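Local coordinates for protein Cyclo(L-leucyl-L-phenylalanyl) synthase (Streptomyces noursei, PDB 3OQV) that catalyses ATP-independent formation of cyclo(L-phenylalanyl-L-leucyl), an intermediate on the way to the antibacterial albonoursin, from two aminoacyl-tRNAs, at residues A[47-50]-A[51-55]; A[78-81]-A[82-86]; A[129-132]-A[133-136]. All blocks are in the same frame, centred on the assembly; numbering follows the deposited sequence. Where two conformers were deposited one is given.

How the contacts relate
All three contacts are local, between residues three to five positions apart: contact 1 lies within helix 45-58, contact 2 starts helix 82-107 and contact 3 lies within helix 126-141. The first two are linked through helix 82-107, on which T48, V49, L52 and Q53 of contact 1 pack. Contacts 1 and 3 are partly buried and sit on opposite sides of the chain's centre, their own centres 30 Å apart; contact 2 is at the surface. The chemistry follows the place. Contact 1 is helical backbone bonding and aliphatic packing beside the parallel sheet, with one flank against helix 82-107. Contact 2 is a polar cap at a helix start. Contact 3 adds a salt bridge and a bound phosphate to its helical bonds.

Contact 1. Residues A[47-50]-A[51-55]; sequences NTVM and LLQWA
L52 N donates to T48 O over 2.8 Å, the shortest of four consecutive bonds between residues four apart, and it is almost straight, with 175° at the hydrogen. The flanking bonds are L51 N to N47 O, Q53 N to V49 O and W54 N to M50 O, the last at 2.9 Å. Two pairs of side chains lie alongside each other over these bonds. T48 sends its methyl CG2 forward to L52, where it meets CD1 at 3.9 Å, while its OG1 turns back to bond S44 O. L52 has CG anti to its own carbonyl carbon (chi1 -71°), which swings the branch back over the preceding turn and sets CG 3.3 Å from T48 O. Q53 is turned the same way: its CG rests 3.2 Å from V49 O, and the extended chain then carries OE1 to within 3.7 Å of V49 CG1. Neither that methyl nor the nearby V49 O can donate to OE1 as an N-H would, and the meeting is one of packing. M50 and W54 are tied through the backbone, W54 CB lying 3.3 Å from M50 O, and both side chains pack on L235 of helix 232-238. L51 and L52 reach I34 of strand 29-37, whereas T48, V49, L52 and Q53 touch helix 82-107. Helix 45-58 is the crossover of the beta-alpha-beta unit from strand 29-37 to strand 59-67 in this Rossmann-type fold, and L51 comes about 9 Å from the bound dithiane diol, side chain to ligand. With four backbone bonds paired along this turn, the side chains of T48, L52, V49 and Q53 meet one another by packing, while polar ties gather at the start of the helix, N47 ND2 to Y42 O and T48 OG1 to S44 O.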
loop_
_atom_site.group_PDB
_atom_site.type_symbol
_atom_site.label_atom_id
_atom_site.label_comp_id
_atom_site.label_asym_id
_atom_site.label_seq_id
_atom_site.Cartn_x
_atom_site.Cartn_y
_atom_site.Cartn_z
ATOM N N ASN A 47 -4.132 3.268 -15.892
ATOM C CA ASN A 47 -3.060 2.451 -15.335
ATOM C C ASN A 47 -3.572 1.330 -14.437
ATOM O O ASN A 47 -2.981 0.246 -14.387
ATOM C CB ASN A 47 -2.046 3.316 -14.584
ATOM C CG ASN A 47 -1.096 4.045 -15.524
ATOM O OD1 ASN A 47 -0.949 3.674 -16.688
ATOM N ND2 ASN A 47 -0.439 5.075 -15.016
ATOM N N THR A 48 -4.659 1.600 -13.721
ATOM C CA THR A 48 -5.296 0.587 -12.890
ATOM C C THR A 48 -5.798 -0.573 -13.741
ATOM O O THR A 48 -5.487 -1.739 -13.464
ATOM C CB THR A 48 -6.454 1.178 -12.058
ATOM O OG1 THR A 48 -5.966 2.286 -11.295
ATOM C CG2 THR A 48 -7.015 0.127 -11.106
ATOM N N VAL A 49 -6.486 -0.245 -14.830
ATOM C CA VAL A 49 -7.044 -1.267 -15.706
ATOM C C VAL A 49 -5.964 -2.189 -16.266
ATOM O O VAL A 49 -6.100 -3.413 -16.213
ATOM C CB VAL A 49 -7.862 -0.643 -16.854
ATOM C CG1 VAL A 49 -8.221 -1.691 -17.889
ATOM C CG2 VAL A 49 -9.133 0.004 -16.297
ATOM N N MET A 50 -4.879 -1.605 -16.770
ATOM C CA MET A 50 -3.793 -2.405 -17.336
ATOM C C MET A 50 -3.164 -3.316 -16.282
ATOM O O MET A 50 -2.828 -4.466 -16.564
ATOM C CB MET A 50 -2.727 -1.509 -17.969
ATOM C CG MET A 50 -3.084 -1.008 -19.368
ATOM S SD MET A 50 -1.726 -1.227 -20.540
ATOM C CE MET A 50 -0.361 -0.494 -19.621
ATOM N N LEU A 51 -2.999 -2.792 -15.073
ATOM C CA LEU A 51 -2.409 -3.559 -13.987
ATOM C C LEU A 51 -3.314 -4.711 -13.540
ATOM O O LEU A 51 -2.848 -5.834 -13.325
ATOM C CB LEU A 51 -2.072 -2.644 -12.806
ATOM C CG LEU A 51 -1.488 -3.336 -11.573
ATOM C CD1 LEU A 51 -0.293 -4.227 -11.941
ATOM C CD2 LEU A 51 -1.110 -2.299 -10.514
ATOM N N LEU A 52 -4.602 -4.424 -13.386
ATOM C CA LEU A 52 -5.588 -5.456 -13.091
ATOM C C LEU A 52 -5.579 -6.574 -14.132
ATOM O O LEU A 52 -5.651 -7.758 -13.786
ATOM C CB LEU A 52 -6.991 -4.853 -12.984
ATOM C CG LEU A 52 -7.259 -3.991 -11.752
ATOM C CD1 LEU A 52 -8.648 -3.351 -11.817
ATOM C CD2 LEU A 52 -7.101 -4.833 -10.489
ATOM N N GLN A 53 -5.496 -6.199 -15.406
ATOM C CA GLN A 53 -5.507 -7.178 -16.482
ATOM C C GLN A 53 -4.232 -8.010 -16.431
ATOM O O GLN A 53 -4.264 -9.235 -16.540
ATOM C CB GLN A 53 -5.608 -6.475 -17.836
ATOM C CG GLN A 53 -6.967 -5.860 -18.117
ATOM C CD GLN A 53 -6.986 -5.066 -19.410
ATOM O OE1 GLN A 53 -6.155 -4.181 -19.622
ATOM N NE2 GLN A 53 -7.939 -5.378 -20.283
ATOM N N TRP A 54 -3.109 -7.327 -16.262
ATOM C CA TRP A 54 -1.825 -7.989 -16.134
ATOM C C TRP A 54 -1.854 -9.029 -15.021
ATOM O O TRP A 54 -1.409 -10.161 -15.212
ATOM C CB TRP A 54 -0.736 -6.956 -15.859
ATOM C CG TRP A 54 0.632 -7.547 -15.725
ATOM C CD1 TRP A 54 1.490 -7.872 -16.737
ATOM C CD2 TRP A 54 1.323 -7.833 -14.504
ATOM N NE1 TRP A 54 2.668 -8.362 -16.217
ATOM C CE2 TRP A 54 2.582 -8.363 -14.850
ATOM C CE3 TRP A 54 0.992 -7.706 -13.151
ATOM C CZ2 TRP A 54 3.514 -8.760 -13.890
ATOM C CZ3 TRP A 54 1.913 -8.109 -12.204
ATOM C CH2 TRP A 54 3.168 -8.604 -12.576
ATOM N N ALA A 55 -2.385 -8.647 -13.862
ATOM C CA ALA A 55 -2.399 -9.538 -12.705
ATOM C C ALA A 55 -3.413 -10.656 -12.887
ATOM O O ALA A 55 -3.138 -11.815 -12.559
ATOM C CB ALA A 55 -2.690 -8.764 -11.431
#

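Contact 2. Residues A[78-81]-A[82-86]; sequences DGRS and AQEAE
A capping box joins S81 and E84 at the start of helix 82-107, each accepting from the other's backbone N-H. S81 is the N-cap: its OG takes the N-H of E84 at 3.1 Å in a fairly straight bond, 166° at the hydrogen. With chi1 at 77°, OG sits between the backbone N and the carbonyl carbon of S81 and faces the first turn. The return bond runs from S81 N to E84 OE1 over 3.2 Å, and this donor comes from well above the carboxylate plane, 65° out of it. E84 OE1 also rests against R80 CB, at 3.6 Å. The first backbone bond of the helix follows, A85 N to S81 O at 3.0 Å. Replaced by an alanine, this N-cap position would lose its hydroxyl, and the N-H of E84 would probably be left without its OG acceptor. G79, at positive phi, closes the Schellman motif that ends helix 71-78, and one residue, R80, separates that end from the cap. R80 and A85 pack back on L75 of that helix, while D78 makes a salt bridge to R160.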
loop_
_atom_site.group_PDB
_atom_site.type_symbol
_atom_site.label_atom_id
_atom_site.label_comp_id
_atom_site.label_asym_id
_atom_site.label_seq_id
_atom_site.Cartn_x
_atom_site.Cartn_y
_atom_site.Cartn_z
ATOM N N ASP A 78 0.013 19.051 8.704
ATOM C CA ASP A 78 0.209 20.123 7.738
ATOM C C ASP A 78 -0.432 21.421 8.222
ATOM O O ASP A 78 -0.065 22.510 7.770
ATOM C CB ASP A 78 -0.378 19.735 6.376
ATOM C CG ASP A 78 0.561 18.866 5.566
ATOM O OD1 ASP A 78 1.791 19.055 5.681
ATOM O OD2 ASP A 78 0.066 18.014 4.800
ATOM N N GLY A 79 -1.392 21.298 9.132
ATOM C CA GLY A 79 -1.959 22.462 9.808
ATOM C C GLY A 79 -3.448 22.636 9.571
ATOM O O GLY A 79 -4.019 23.674 9.907
ATOM N N ARG A 80 -4.100 21.605 9.041
ATOM C CA ARG A 80 -5.551 21.629 8.932
ATOM C C ARG A 80 -6.189 21.227 10.253
ATOM O O ARG A 80 -5.646 20.407 10.991
ATOM C CB ARG A 80 -6.036 20.719 7.804
ATOM C CG ARG A 80 -5.098 20.674 6.625
ATOM C CD ARG A 80 -5.775 21.135 5.352
ATOM N NE ARG A 80 -5.140 20.539 4.178
ATOM C CZ ARG A 80 -5.804 20.026 3.147
ATOM N NH1 ARG A 80 -7.132 20.048 3.134
ATOM N NH2 ARG A 80 -5.141 19.497 2.127
ATOM N N SER A 81 -7.346 21.810 10.544
ATOM C CA SER A 81 -8.180 21.361 11.654
ATOM C C SER A 81 -8.620 19.916 11.474
ATOM O O SER A 81 -8.521 19.351 10.378
ATOM C CB SER A 81 -9.406 22.271 11.809
ATOM O OG SER A 81 -10.393 21.974 10.831
ATOM N N ALA A 82 -9.119 19.318 12.551
ATOM C CA ALA A 82 -9.648 17.961 12.488
ATOM C C ALA A 82 -10.810 17.870 11.501
ATOM O O ALA A 82 -10.918 16.911 10.748
ATOM C CB ALA A 82 -10.097 17.501 13.870
ATOM N N GLN A 83 -11.671 18.881 11.502
ATOM C CA GLN A 83 -12.857 18.856 10.658
ATOM C C GLN A 83 -12.489 18.983 9.184
ATOM O O GLN A 83 -13.068 18.309 8.331
ATOM C CB GLN A 83 -13.826 19.969 11.054
ATOM C CG GLN A 83 -14.860 20.277 9.989
ATOM C CD GLN A 83 -15.944 21.217 10.485
ATOM O OE1 GLN A 83 -15.686 22.387 10.766
ATOM N NE2 GLN A 83 -17.165 20.702 10.608
ATOM N N GLU A 84 -11.527 19.853 8.892
ATOM C CA GLU A 84 -11.028 20.014 7.531
ATOM C C GLU A 84 -10.390 18.719 7.028
ATOM O O GLU A 84 -10.566 18.337 5.872
ATOM C CB GLU A 84 -10.012 21.154 7.469
ATOM C CG GLU A 84 -10.644 22.541 7.511
ATOM C CD GLU A 84 -9.701 23.605 8.056
ATOM O OE1 GLU A 84 -8.469 23.385 8.032
ATOM O OE2 GLU A 84 -10.193 24.676 8.482
ATOM N N ALA A 85 -9.638 18.057 7.900
ATOM C CA ALA A 85 -8.878 16.868 7.500
ATOM C C ALA A 85 -9.800 15.686 7.237
ATOM O O ALA A 85 -9.575 14.904 6.307
ATOM C CB ALA A 85 -7.842 16.511 8.555
ATOM N N GLU A 86 -10.848 15.569 8.046
ATOM C CA GLU A 86 -11.817 14.492 7.872
ATOM C C GLU A 86 -12.646 14.711 6.613
ATOM O O GLU A 86 -12.847 13.778 5.839
ATOM C CB GLU A 86 -12.707 14.350 9.109
ATOM C CG GLU A 86 -11.935 13.959 10.368
ATOM C CD GLU A 86 -12.681 14.295 11.654
ATOM O OE1 GLU A 86 -13.426 15.303 11.676
ATOM O OE2 GLU A 86 -12.515 13.554 12.648
#

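Contact 3. Residues A[129-132]-A[133-136]; sequences RAVR and ERTD. With PO4 (phosphate ion), chain D.
The charged pair is R132 and D136, one helical turn apart. R132 NE bonds D136 OD1 at 3.0 Å on the syn side of the carboxylate, with a weaker second bond to OD2; the guanidinium and carboxylate planes stand 82° apart. A bend at chi2 (80°), after CG anti to the backbone N, brings NE alongside D136, with OD1 near the guanidinium plane. The other edge of the guanidinium faces a phosphate, probably from the crystallisation liquor: NH2 to its O2 is a weak 3.3 Å bond, and NH1 makes a second, slightly longer weak bond to O1 besides bonding Y128 OH. H70 and Q123 also bond the ion. Among backbone bonds, E133 N, T135 N and D136 N each donate four residues back, whereas R134 N makes only a weak bond to V131 O, which thus takes two donors. A130 O accepts instead from a water that also donates weakly to E133 OE1. In the packing, R134 sets its guanidinium beside V131, NH1 3.8 Å from CG2, with A130 O over one face, and salt-bridges D188. The arrangement is an ion pair between residues four apart along a helix, the side chain of R132 about 4 Å from that of A181, which probably binds substrate.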
loop_
_atom_site.group_PDB
_atom_site.type_symbol
_atom_site.label_atom_id
_atom_site.label_comp_id
_atom_site.label_asym_id
_atom_site.label_seq_id
_atom_site.Cartn_x
_atom_site.Cartn_y
_atom_site.Cartn_z
ATOM N N ARG A 129 -4.215 -9.120 12.090
ATOM C CA ARG A 129 -3.849 -8.825 13.474
ATOM C C ARG A 129 -2.643 -9.666 13.896
ATOM O O ARG A 129 -1.687 -9.163 14.492
ATOM C CB ARG A 129 -5.044 -9.081 14.404
ATOM C CG ARG A 129 -6.250 -8.188 14.099
ATOM C CD ARG A 129 -7.194 -8.052 15.292
ATOM N NE ARG A 129 -7.478 -9.339 15.920
ATOM C CZ ARG A 129 -8.592 -10.036 15.729
ATOM N NH1 ARG A 129 -9.544 -9.571 14.931
ATOM N NH2 ARG A 129 -8.756 -11.198 16.341
ATOM N N ALA A 130 -2.671 -10.945 13.547
ATOM C CA ALA A 130 -1.593 -11.844 13.956
ATOM C C ALA A 130 -0.250 -11.372 13.383
ATOM O O ALA A 130 0.786 -11.441 14.055
ATOM C CB ALA A 130 -1.897 -13.271 13.538
ATOM N N VAL A 131 -0.272 -10.910 12.136
ATOM C CA VAL A 131 0.943 -10.441 11.498
ATOM C C VAL A 131 1.386 -9.131 12.127
ATOM O O VAL A 131 2.571 -8.916 12.361
ATOM C CB VAL A 131 0.771 -10.296 9.969
ATOM C CG1 VAL A 131 2.023 -9.668 9.349
ATOM C CG2 VAL A 131 0.481 -11.660 9.353
ATOM N N ARG A 132 0.423 -8.259 12.412
ATOM C CA ARG A 132 0.714 -6.947 12.965
ATOM C C ARG A 132 1.391 -7.024 14.335
ATOM O O ARG A 132 2.301 -6.257 14.621
ATOM C CB ARG A 132 -0.578 -6.123 13.047
ATOM C CG ARG A 132 -0.453 -4.797 13.771
ATOM C CD ARG A 132 0.141 -3.731 12.891
ATOM N NE ARG A 132 0.305 -2.468 13.612
ATOM C CZ ARG A 132 -0.485 -1.408 13.475
ATOM N NH1 ARG A 132 -1.515 -1.436 12.639
ATOM N NH2 ARG A 132 -0.223 -0.302 14.157
ATOM N N GLU A 133 0.948 -7.950 15.174
ATOM C CA GLU A 133 1.687 -8.307 16.377
ATOM C C GLU A 133 3.184 -8.461 16.065
ATOM O O GLU A 133 4.041 -7.925 16.776
ATOM C CB GLU A 133 1.113 -9.600 16.964
ATOM C CG GLU A 133 1.498 -9.879 18.414
ATOM C CD GLU A 133 1.164 -11.304 18.851
ATOM O OE1 GLU A 133 0.086 -11.815 18.473
ATOM O OE2 GLU A 133 1.986 -11.914 19.568
ATOM N N ARG A 134 3.485 -9.155 14.971
ATOM C CA ARG A 134 4.860 -9.519 14.645
ATOM C C ARG A 134 5.643 -8.329 14.103
ATOM O O ARG A 134 6.793 -8.121 14.485
ATOM C CB ARG A 134 4.897 -10.658 13.624
ATOM C CG ARG A 134 4.846 -12.037 14.239
ATOM C CD ARG A 134 4.756 -13.093 13.152
ATOM N NE ARG A 134 3.566 -13.918 13.324
ATOM C CZ ARG A 134 2.740 -14.268 12.347
ATOM N NH1 ARG A 134 2.967 -13.885 11.093
ATOM N NH2 ARG A 134 1.693 -15.030 12.628
ATOM N N THR A 135 5.030 -7.559 13.202
ATOM C CA THR A 135 5.688 -6.375 12.647
ATOM C C THR A 135 5.907 -5.260 13.684
ATOM O O THR A 135 6.961 -4.630 13.697
ATOM C CB THR A 135 4.956 -5.802 11.397
ATOM O OG1 THR A 135 3.590 -5.492 11.720
ATOM C CG2 THR A 135 5.008 -6.786 10.238
ATOM N N ASP A 136 4.913 -5.019 14.538
ATOM C CA ASP A 136 5.077 -4.096 15.663
ATOM C C ASP A 136 6.277 -4.467 16.529
ATOM O O ASP A 136 7.173 -3.657 16.725
ATOM C CB ASP A 136 3.810 -4.053 16.521
ATOM C CG ASP A 136 2.715 -3.183 15.913
ATOM O OD1 ASP A 136 2.996 -2.412 14.967
ATOM O OD2 ASP A 136 1.559 -3.289 16.374
HETATM P P PO4 D . -4.007 1.274 13.812
HETATM O O1 PO4 D . -3.552 1.329 12.367
HETATM O O2 PO4 D . -2.849 1.697 14.686
HETATM O O3 PO4 D . -5.191 2.187 14.026
HETATM O O4 PO4 D . -4.428 -0.135 14.155
HETATM O O HOH W 1 0.819 -12.935 16.236
#